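Fimbrium subunit Fim1C (Bacteroides vulgatus, PDB 4QB7) probably forms part of the tip of fimbriae, the filamentous cell-surface appendages that mediate cell adhesion and biofilm formation. Local coordinates at residues N290-T295 / T304-N309; K187-G192 / S249-D254. All blocks are in the same frame, centred on the assembly; numbering follows the deposited sequence.

Contact 1: N290-T295 / T304-N309. With SO4 (sulfate ion), chain J; SO4 (sulfate ion), chain K.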
ATOM      1  N   ASN A 290     -20.837 -11.438   1.608  1.00 39.58           N
ATOM      2  CA  ASN A 290     -22.095 -11.909   1.000  1.00 38.12           C
ATOM      3  C   ASN A 290     -21.792 -13.137   0.168  1.00 40.33           C
ATOM      4  O   ASN A 290     -20.858 -13.111  -0.622  1.00 41.73           O
ATOM      5  CB  ASN A 290     -22.708 -10.822   0.114  1.00 34.63           C
ATOM      6  CG  ASN A 290     -23.161  -9.578   0.811  1.00 46.11           C
ATOM      7  OD1 ASN A 290     -22.912  -9.350   1.995  1.00 44.79           O
ATOM      8  ND2 ASN A 290     -23.886  -8.746   0.083  1.00 36.63           N
ATOM      9  N   TYR A 291     -22.521 -14.211   0.351  1.00 35.56           N
ATOM     10  CA  TYR A 291     -22.266 -15.443  -0.399  1.00 34.89           C
ATOM     11  C   TYR A 291     -23.539 -16.264  -0.529  1.00 40.37           C
ATOM     12  O   TYR A 291     -24.466 -16.123   0.272  1.00 38.87           O
ATOM     13  CB  TYR A 291     -21.114 -16.289   0.207  1.00 35.78           C
ATOM     14  CG  TYR A 291     -21.305 -16.699   1.646  1.00 37.08           C
ATOM     15  CD1 TYR A 291     -21.021 -15.816   2.684  1.00 39.23           C
ATOM     16  CD2 TYR A 291     -21.730 -17.984   1.977  1.00 37.76           C
ATOM     17  CE1 TYR A 291     -21.172 -16.195   4.019  1.00 42.63           C
ATOM     18  CE2 TYR A 291     -21.900 -18.371   3.309  1.00 38.52           C
ATOM     19  CZ  TYR A 291     -21.616 -17.471   4.327  1.00 47.88           C
ATOM     20  OH  TYR A 291     -21.757 -17.823   5.643  1.00 50.60           O
ATOM     21  N   ASP A 292     -23.585 -17.084  -1.592  1.00 38.65           N
ATOM     22  CA  ASP A 292     -24.700 -17.962  -1.955  1.00 37.13           C
ATOM     23  C   ASP A 292     -24.257 -19.395  -1.951  1.00 40.14           C
ATOM     24  O   ASP A 292     -23.203 -19.701  -2.508  1.00 40.06           O
ATOM     25  CB  ASP A 292     -25.216 -17.572  -3.355  1.00 38.39           C
ATOM     26  CG  ASP A 292     -25.767 -16.156  -3.456  1.00 47.43           C
ATOM     27  OD1 ASP A 292     -26.260 -15.634  -2.431  1.00 47.61           O
ATOM     28  OD2 ASP A 292     -25.743 -15.584  -4.575  1.00 51.90           O
ATOM     29  N   ILE A 293     -25.026 -20.275  -1.295  1.00 37.76           N
ATOM     30  CA  ILE A 293     -24.781 -21.726  -1.265  1.00 37.57           C
ATOM     31  C   ILE A 293     -25.827 -22.326  -2.178  1.00 42.92           C
ATOM     32  O   ILE A 293     -27.018 -22.269  -1.873  1.00 44.66           O
ATOM     33  CB  ILE A 293     -24.760 -22.336   0.156  1.00 40.80           C
ATOM     34  CG1 ILE A 293     -23.816 -21.518   1.088  1.00 41.16           C
ATOM     35  CG2 ILE A 293     -24.356 -23.846   0.096  1.00 39.60           C
ATOM     36  CD1 ILE A 293     -24.002 -21.821   2.534  1.00 50.91           C
ATOM     37  N   VAL A 294     -25.394 -22.775  -3.357  1.00 38.63           N
ATOM     38  CA  VAL A 294     -26.279 -23.238  -4.431  1.00 37.59           C
ATOM     39  C   VAL A 294     -26.262 -24.736  -4.529  1.00 43.17           C
ATOM     40  O   VAL A 294     -25.211 -25.307  -4.781  1.00 44.27           O
ATOM     41  CB  VAL A 294     -25.844 -22.584  -5.778  1.00 39.57           C
ATOM     42  CG1 VAL A 294     -26.725 -23.039  -6.939  1.00 39.34           C
ATOM     43  CG2 VAL A 294     -25.829 -21.072  -5.664  1.00 38.14           C
ATOM     44  N   THR A 295     -27.427 -25.365  -4.342  1.00 40.91           N
ATOM     45  CA  THR A 295     -27.625 -26.813  -4.447  1.00 40.90           C
ATOM     46  C   THR A 295     -28.465 -27.121  -5.698  1.00 44.10           C
ATOM     47  O   THR A 295     -29.511 -26.511  -5.901  1.00 42.68           O
ATOM     48  CB  THR A 295     -28.252 -27.394  -3.168  1.00 49.42           C
ATOM     49  OG1 THR A 295     -27.485 -27.013  -2.026  1.00 51.00           O
ATOM     50  CG2 THR A 295     -28.377 -28.905  -3.209  1.00 46.15           C
ATOM     51  N   THR A 304     -31.006 -21.837  -3.610  1.00 44.80           N
ATOM     52  CA  THR A 304     -29.929 -20.946  -3.209  1.00 44.77           C
ATOM     53  C   THR A 304     -30.167 -20.449  -1.797  1.00 49.40           C
ATOM     54  O   THR A 304     -31.236 -19.950  -1.485  1.00 50.60           O
ATOM     55  CB  THR A 304     -29.785 -19.805  -4.219  1.00 44.32           C
ATOM     56  OG1 THR A 304     -29.380 -20.370  -5.466  1.00 49.36           O
ATOM     57  CG2 THR A 304     -28.759 -18.775  -3.809  1.00 35.57           C
ATOM     58  N   SER A 305     -29.153 -20.588  -0.958  1.00 44.91           N
ATOM     59  CA  SER A 305     -29.153 -20.080   0.399  1.00 43.94           C
ATOM     60  C   SER A 305     -28.281 -18.827   0.386  1.00 44.90           C
ATOM     61  O   SER A 305     -27.069 -18.937   0.231  1.00 45.40           O
ATOM     62  CB  SER A 305     -28.635 -21.142   1.362  1.00 48.25           C
ATOM     63  OG  SER A 305     -29.041 -20.806   2.677  1.00 62.33           O
ATOM     64  N   THR A 306     -28.897 -17.639   0.462  1.00 39.04           N
ATOM     65  CA  THR A 306     -28.199 -16.351   0.388  1.00 38.33           C
ATOM     66  C   THR A 306     -27.917 -15.791   1.795  1.00 43.19           C
ATOM     67  O   THR A 306     -28.846 -15.545   2.552  1.00 42.12           O
ATOM     68  CB  THR A 306     -29.028 -15.351  -0.462  1.00 40.88           C
ATOM     69  OG1 THR A 306     -29.100 -15.766  -1.839  1.00 36.42           O
ATOM     70  CG2 THR A 306     -28.527 -13.927  -0.352  1.00 34.89           C
ATOM     71  N   ILE A 307     -26.629 -15.571   2.117  1.00 41.43           N
ATOM     72  CA  ILE A 307     -26.173 -14.947   3.363  1.00 41.87           C
ATOM     73  C   ILE A 307     -25.498 -13.648   2.977  1.00 44.98           C
ATOM     74  O   ILE A 307     -24.562 -13.702   2.188  1.00 45.26           O
ATOM     75  CB  ILE A 307     -25.246 -15.852   4.245  1.00 44.83           C
ATOM     76  CG1 ILE A 307     -25.971 -17.111   4.769  1.00 44.67           C
ATOM     77  CG2 ILE A 307     -24.655 -15.080   5.403  1.00 44.68           C
ATOM     78  CD1 ILE A 307     -25.581 -18.309   4.034  1.00 54.37           C
ATOM     79  N   THR A 308     -26.002 -12.487   3.474  1.00 40.62           N
ATOM     80  CA  THR A 308     -25.409 -11.178   3.213  1.00 41.49           C
ATOM     81  C   THR A 308     -25.087 -10.448   4.520  1.00 47.16           C
ATOM     82  O   THR A 308     -25.722 -10.713   5.526  1.00 48.97           O
ATOM     83  CB  THR A 308     -26.277 -10.280   2.293  1.00 47.74           C
ATOM     84  OG1 THR A 308     -27.427  -9.771   2.982  1.00 41.72           O
ATOM     85  CG2 THR A 308     -26.620 -10.938   0.978  1.00 48.33           C
ATOM     86  N   ASN A 309     -24.118  -9.509   4.483  1.00 43.28           N
ATOM     87  CA  ASN A 309     -23.688  -8.652   5.590  1.00 43.65           C
ATOM     88  C   ASN A 309     -23.206  -9.491   6.788  1.00 46.71           C
ATOM     89  O   ASN A 309     -23.358  -9.074   7.934  1.00 48.38           O
ATOM     90  CB  ASN A 309     -24.802  -7.640   5.989  1.00 48.72           C
ATOM     91  CG  ASN A 309     -24.322  -6.367   6.683  1.00 85.28           C
ATOM     92  OD1 ASN A 309     -23.293  -5.758   6.321  1.00 85.06           O
ATOM     93  ND2 ASN A 309     -25.098  -5.895   7.666  1.00 76.51           N
TER
HETATM   94  S   SO4 J 409     -22.717 -21.218   6.791  0.60100.42           S
HETATM   95  O1  SO4 J 409     -22.404 -22.468   6.099  0.60 99.75           O
HETATM   96  O2  SO4 J 409     -23.892 -21.446   7.638  0.60101.72           O
HETATM   97  O3  SO4 J 409     -21.567 -20.769   7.593  0.60 99.41           O
HETATM   98  O4  SO4 J 409     -23.032 -20.180   5.830  0.60 99.89           O
HETATM   99  S   SO4 K 410     -24.700  -9.276  -3.269  0.50 47.95           S
HETATM  100  O1  SO4 K 410     -24.963 -10.663  -3.407  0.50 51.59           O
HETATM  101  O2  SO4 K 410     -25.772  -8.711  -2.480  0.50 47.83           O
HETATM  102  O3  SO4 K 410     -23.465  -9.143  -2.560  0.50 48.91           O
HETATM  103  O4  SO4 K 410     -24.610  -8.639  -4.615  0.50 48.97           O
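Y291 and I307 face each other as a hydrogen-bonded antiparallel pair, and their side chains run side by side on one face of the ribbon. The I307 N-H meets Y291 O at 2.9 Å, its partner bond runs from Y291 N to I307 O, and I293 and S305 form a second such pair of hydrogen bonds, N to O in both directions. Above this backbone the packing is close: I307 CB sits over one face of the Y291 ring, 4.2 Å from its centroid and toward the rim, a CH-pi contact. With chi1 at 58°, the ring stands between the backbone N and carbonyl carbon of Y291, and I307 CD1 reaches ring atom CE2 at 3.8 Å. The hydroxyl beyond donates to a sulfate, probably from the crystallisation liquor, Y291 OH to O4 at 2.7 Å.

On the other face D292 OD1 takes the T306 hydroxyl, OG1 to OD1 2.9 Å, from well above the carboxylate plane, while OD2 of D292 is bonded to Y245. The looser side is segment T304-N309, where S305, T306 and T308 are exposed on the protein surface. N290 ties down its end: OD1 accepts the N309 N-H at 2.8 Å, nearly straight at 173°, although the donor lies above the amide plane, and ND2 gives a bond to O3 of a second sulfate at 2.7 Å. Putting an alanine here removes the amide group, and would probably leave the N309 N-H without its acceptor and the chain freer to shift at the corner. Strands 286-296 and 301-313 thus form an antiparallel beta hairpin of the fimbrillin-like fold.

Contact 2: K187-G192 / S249-D254. With SO4 (sulfate ion), chain K.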
ATOM      1  N   LYS A 187     -22.398 -25.696  -4.545  1.00 38.44           N
ATOM      2  CA  LYS A 187     -21.307 -24.755  -4.806  1.00 38.59           C
ATOM      3  C   LYS A 187     -21.497 -23.501  -3.948  1.00 42.38           C
ATOM      4  O   LYS A 187     -22.608 -23.237  -3.489  1.00 41.09           O
ATOM      5  CB  LYS A 187     -21.207 -24.434  -6.317  1.00 41.90           C
ATOM      6  CG  LYS A 187     -20.882 -25.701  -7.147  1.00 43.73           C
ATOM      7  CD  LYS A 187     -20.596 -25.481  -8.586  1.00 46.54           C
ATOM      8  CE  LYS A 187     -20.325 -26.783  -9.304  1.00 56.21           C
ATOM      9  NZ  LYS A 187     -19.072 -27.446  -8.836  1.00 73.29           N
ATOM     10  N   ILE A 188     -20.403 -22.799  -3.639  1.00 40.64           N
ATOM     11  CA  ILE A 188     -20.451 -21.548  -2.873  1.00 40.79           C
ATOM     12  C   ILE A 188     -19.930 -20.454  -3.785  1.00 43.05           C
ATOM     13  O   ILE A 188     -18.852 -20.607  -4.382  1.00 41.68           O
ATOM     14  CB  ILE A 188     -19.686 -21.543  -1.508  1.00 44.22           C
ATOM     15  CG1 ILE A 188     -20.154 -22.626  -0.582  1.00 45.01           C
ATOM     16  CG2 ILE A 188     -19.792 -20.158  -0.794  1.00 44.13           C
ATOM     17  CD1 ILE A 188     -19.320 -22.682   0.666  1.00 52.10           C
ATOM     18  N   PHE A 189     -20.672 -19.340  -3.856  1.00 39.11           N
ATOM     19  CA  PHE A 189     -20.310 -18.170  -4.661  1.00 37.59           C
ATOM     20  C   PHE A 189     -20.251 -16.911  -3.804  1.00 40.69           C
ATOM     21  O   PHE A 189     -21.205 -16.624  -3.076  1.00 40.06           O
ATOM     22  CB  PHE A 189     -21.310 -17.982  -5.806  1.00 38.52           C
ATOM     23  CG  PHE A 189     -21.392 -19.149  -6.756  1.00 39.56           C
ATOM     24  CD1 PHE A 189     -20.484 -19.279  -7.805  1.00 41.77           C
ATOM     25  CD2 PHE A 189     -22.386 -20.111  -6.616  1.00 40.48           C
ATOM     26  CE1 PHE A 189     -20.565 -20.362  -8.687  1.00 42.16           C
ATOM     27  CE2 PHE A 189     -22.478 -21.181  -7.511  1.00 42.55           C
ATOM     28  CZ  PHE A 189     -21.583 -21.286  -8.552  1.00 40.69           C
ATOM     29  N   VAL A 190     -19.139 -16.169  -3.869  1.00 36.77           N
ATOM     30  CA  VAL A 190     -19.030 -14.912  -3.123  1.00 36.09           C
ATOM     31  C   VAL A 190     -19.491 -13.796  -4.074  1.00 43.99           C
ATOM     32  O   VAL A 190     -19.075 -13.763  -5.244  1.00 43.90           O
ATOM     33  CB  VAL A 190     -17.625 -14.692  -2.521  1.00 37.48           C
ATOM     34  CG1 VAL A 190     -17.459 -13.263  -1.991  1.00 36.74           C
ATOM     35  CG2 VAL A 190     -17.351 -15.717  -1.423  1.00 35.90           C
ATOM     36  N   THR A 191     -20.409 -12.931  -3.594  1.00 40.84           N
ATOM     37  CA  THR A 191     -21.028 -11.892  -4.424  1.00 39.80           C
ATOM     38  C   THR A 191     -20.740 -10.471  -3.922  1.00 45.25           C
ATOM     39  O   THR A 191     -20.986  -9.499  -4.639  1.00 48.27           O
ATOM     40  CB  THR A 191     -22.546 -12.137  -4.449  1.00 42.32           C
ATOM     41  OG1 THR A 191     -23.018 -12.147  -3.101  1.00 38.03           O
ATOM     42  CG2 THR A 191     -22.922 -13.479  -5.092  1.00 41.06           C
ATOM     43  N   GLY A 192     -20.264 -10.345  -2.696  1.00 39.33           N
ATOM     44  CA  GLY A 192     -20.015  -9.031  -2.116  1.00 38.65           C
ATOM     45  C   GLY A 192     -19.040  -9.072  -0.963  1.00 41.49           C
ATOM     46  O   GLY A 192     -18.877 -10.109  -0.317  1.00 41.14           O
ATOM     47  N   SER A 249     -20.364 -13.414  -9.796  1.00 45.53           N
ATOM     48  CA  SER A 249     -19.756 -13.925  -8.564  1.00 43.51           C
ATOM     49  C   SER A 249     -18.387 -14.597  -8.772  1.00 44.43           C
ATOM     50  O   SER A 249     -17.885 -14.634  -9.884  1.00 45.41           O
ATOM     51  CB  SER A 249     -20.699 -14.962  -7.969  1.00 45.52           C
ATOM     52  OG  SER A 249     -20.771 -16.087  -8.834  1.00 51.12           O
ATOM     53  N   ILE A 250     -17.792 -15.110  -7.672  1.00 38.70           N
ATOM     54  CA  ILE A 250     -16.559 -15.894  -7.628  1.00 37.40           C
ATOM     55  C   ILE A 250     -16.898 -17.253  -6.999  1.00 41.91           C
ATOM     56  O   ILE A 250     -17.375 -17.305  -5.865  1.00 41.24           O
ATOM     57  CB  ILE A 250     -15.364 -15.200  -6.898  1.00 39.87           C
ATOM     58  CG1 ILE A 250     -14.962 -13.874  -7.582  1.00 40.75           C
ATOM     59  CG2 ILE A 250     -14.142 -16.129  -6.835  1.00 39.19           C
ATOM     60  CD1 ILE A 250     -14.845 -12.777  -6.685  1.00 44.57           C
ATOM     61  N   ASN A 251     -16.663 -18.344  -7.749  1.00 39.49           N
ATOM     62  CA  ASN A 251     -16.838 -19.699  -7.253  1.00 40.17           C
ATOM     63  C   ASN A 251     -15.719 -20.029  -6.278  1.00 44.85           C
ATOM     64  O   ASN A 251     -14.573 -20.181  -6.699  1.00 47.22           O
ATOM     65  CB  ASN A 251     -16.829 -20.682  -8.404  1.00 40.71           C
ATOM     66  CG  ASN A 251     -17.132 -22.089  -8.022  1.00 53.10           C
ATOM     67  OD1 ASN A 251     -17.117 -22.470  -6.865  1.00 51.32           O
ATOM     68  ND2 ASN A 251     -17.473 -22.880  -8.994  1.00 49.68           N
ATOM     69  N   VAL A 252     -16.055 -20.201  -4.994  1.00 39.35           N
ATOM     70  CA  VAL A 252     -15.082 -20.509  -3.947  1.00 38.05           C
ATOM     71  C   VAL A 252     -15.294 -21.935  -3.357  1.00 42.62           C
ATOM     72  O   VAL A 252     -14.880 -22.174  -2.231  1.00 42.98           O
ATOM     73  CB  VAL A 252     -15.104 -19.416  -2.835  1.00 39.76           C
ATOM     74  CG1 VAL A 252     -14.714 -18.059  -3.385  1.00 38.60           C
ATOM     75  CG2 VAL A 252     -16.447 -19.346  -2.131  1.00 38.86           C
ATOM     76  N   SER A 253     -15.852 -22.886  -4.138  1.00 40.17           N
ATOM     77  CA  SER A 253     -16.231 -24.251  -3.700  1.00 40.52           C
ATOM     78  C   SER A 253     -15.080 -25.233  -3.378  1.00 48.89           C
ATOM     79  O   SER A 253     -15.347 -26.248  -2.728  1.00 51.24           O
ATOM     80  CB  SER A 253     -17.130 -24.905  -4.735  1.00 42.30           C
ATOM     81  OG  SER A 253     -18.145 -24.005  -5.146  1.00 48.13           O
ATOM     82  N   ASP A 254     -13.834 -24.957  -3.808  1.00 45.76           N
ATOM     83  CA  ASP A 254     -12.685 -25.839  -3.571  1.00 46.24           C
ATOM     84  C   ASP A 254     -12.282 -25.850  -2.089  1.00 50.04           C
ATOM     85  O   ASP A 254     -11.862 -24.830  -1.555  1.00 50.82           O
ATOM     86  CB  ASP A 254     -11.497 -25.394  -4.446  1.00 48.30           C
ATOM     87  CG  ASP A 254     -10.384 -26.412  -4.647  1.00 58.15           C
ATOM     88  OD1 ASP A 254     -10.276 -27.369  -3.820  1.00 56.15           O
ATOM     89  OD2 ASP A 254      -9.601 -26.246  -5.608  1.00 69.56           O
TER
HETATM   90  S   SO4 K 410     -24.700  -9.276  -3.269  0.50 47.95           S
HETATM   91  O1  SO4 K 410     -24.963 -10.663  -3.407  0.50 51.59           O
HETATM   92  O2  SO4 K 410     -25.772  -8.711  -2.480  0.50 47.83           O
HETATM   93  O3  SO4 K 410     -23.465  -9.143  -2.560  0.50 48.91           O
HETATM   94  O4  SO4 K 410     -24.610  -8.639  -4.615  0.50 48.97           O
HETATM   95  O   HOH W   1     -16.697 -25.930  -8.774  1.00 47.59           O
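An Asx turn closes the short antiparallel pairing of S249-D254 with strand 186-196, a pairing in which I250 and N251 are the strand residues of 249-254. Backbone bonds carry the first half: V190 N to I250 O at 2.9 Å, with I250 N returning to V190 O, and V252 N then reaches I188 O. F189 and N251 form the non-hydrogen-bonded pair. The F189 ring leans obliquely past N251, CE1 lying 3.8 Å from N251 CB, with ring and amide planes 50° apart; beyond these segments it stacks on Y245.

Among the apolar side chains, V252 CG2 touches both I188 CG2 (3.7 Å) and V190 CG2 (3.8 Å). Residues of strands 159-178 and 259-270 cover this apolar patch, so the pairing is buried there. At the far end of strand segment 187-192, T191 and G192 both face N290, a classic beta bulge.

The turn itself is built on the N251 amide. Its CG is anti to the backbone N (chi1 -174°), which carries OD1 forward to accept from S253 N at 3.0 Å; the approach of S253 OG to the same oxygen is doubtfully short. The serine hydroxyl oxygen is also the acceptor for the strand: I188 N donates to S253 OG at 3.0 Å. On the amide's other branch, N251 ND2 and K187 NZ donate to one water, 2.8 Å from NZ.

Overall arrangement
Contact 2 and contact 1 belong to one antiparallel sheet and follow each other along the chain, the pairing 187-192/249-254 being complete before the hairpin 290-295/304-309 begins. Their centres are about 9 Å apart. Strands 186-196 and 286-296 are direct neighbours, joined by probable backbone hydrogen bonds from D292 N to F189 O and from V294 N to K187 O, each 2.8 Å. The order is therefore 249-254, 187-192, 290-295, 304-309: each contact supplies one strand of the central pair and adds its outer partner. A sulfate lies between them, hydrogen-bonded to N290, with a doubtfully short approach to T191 OG1. Contact 2 thus brings sequence-distant chain into the sheet that the local hairpin of contact 1 extends.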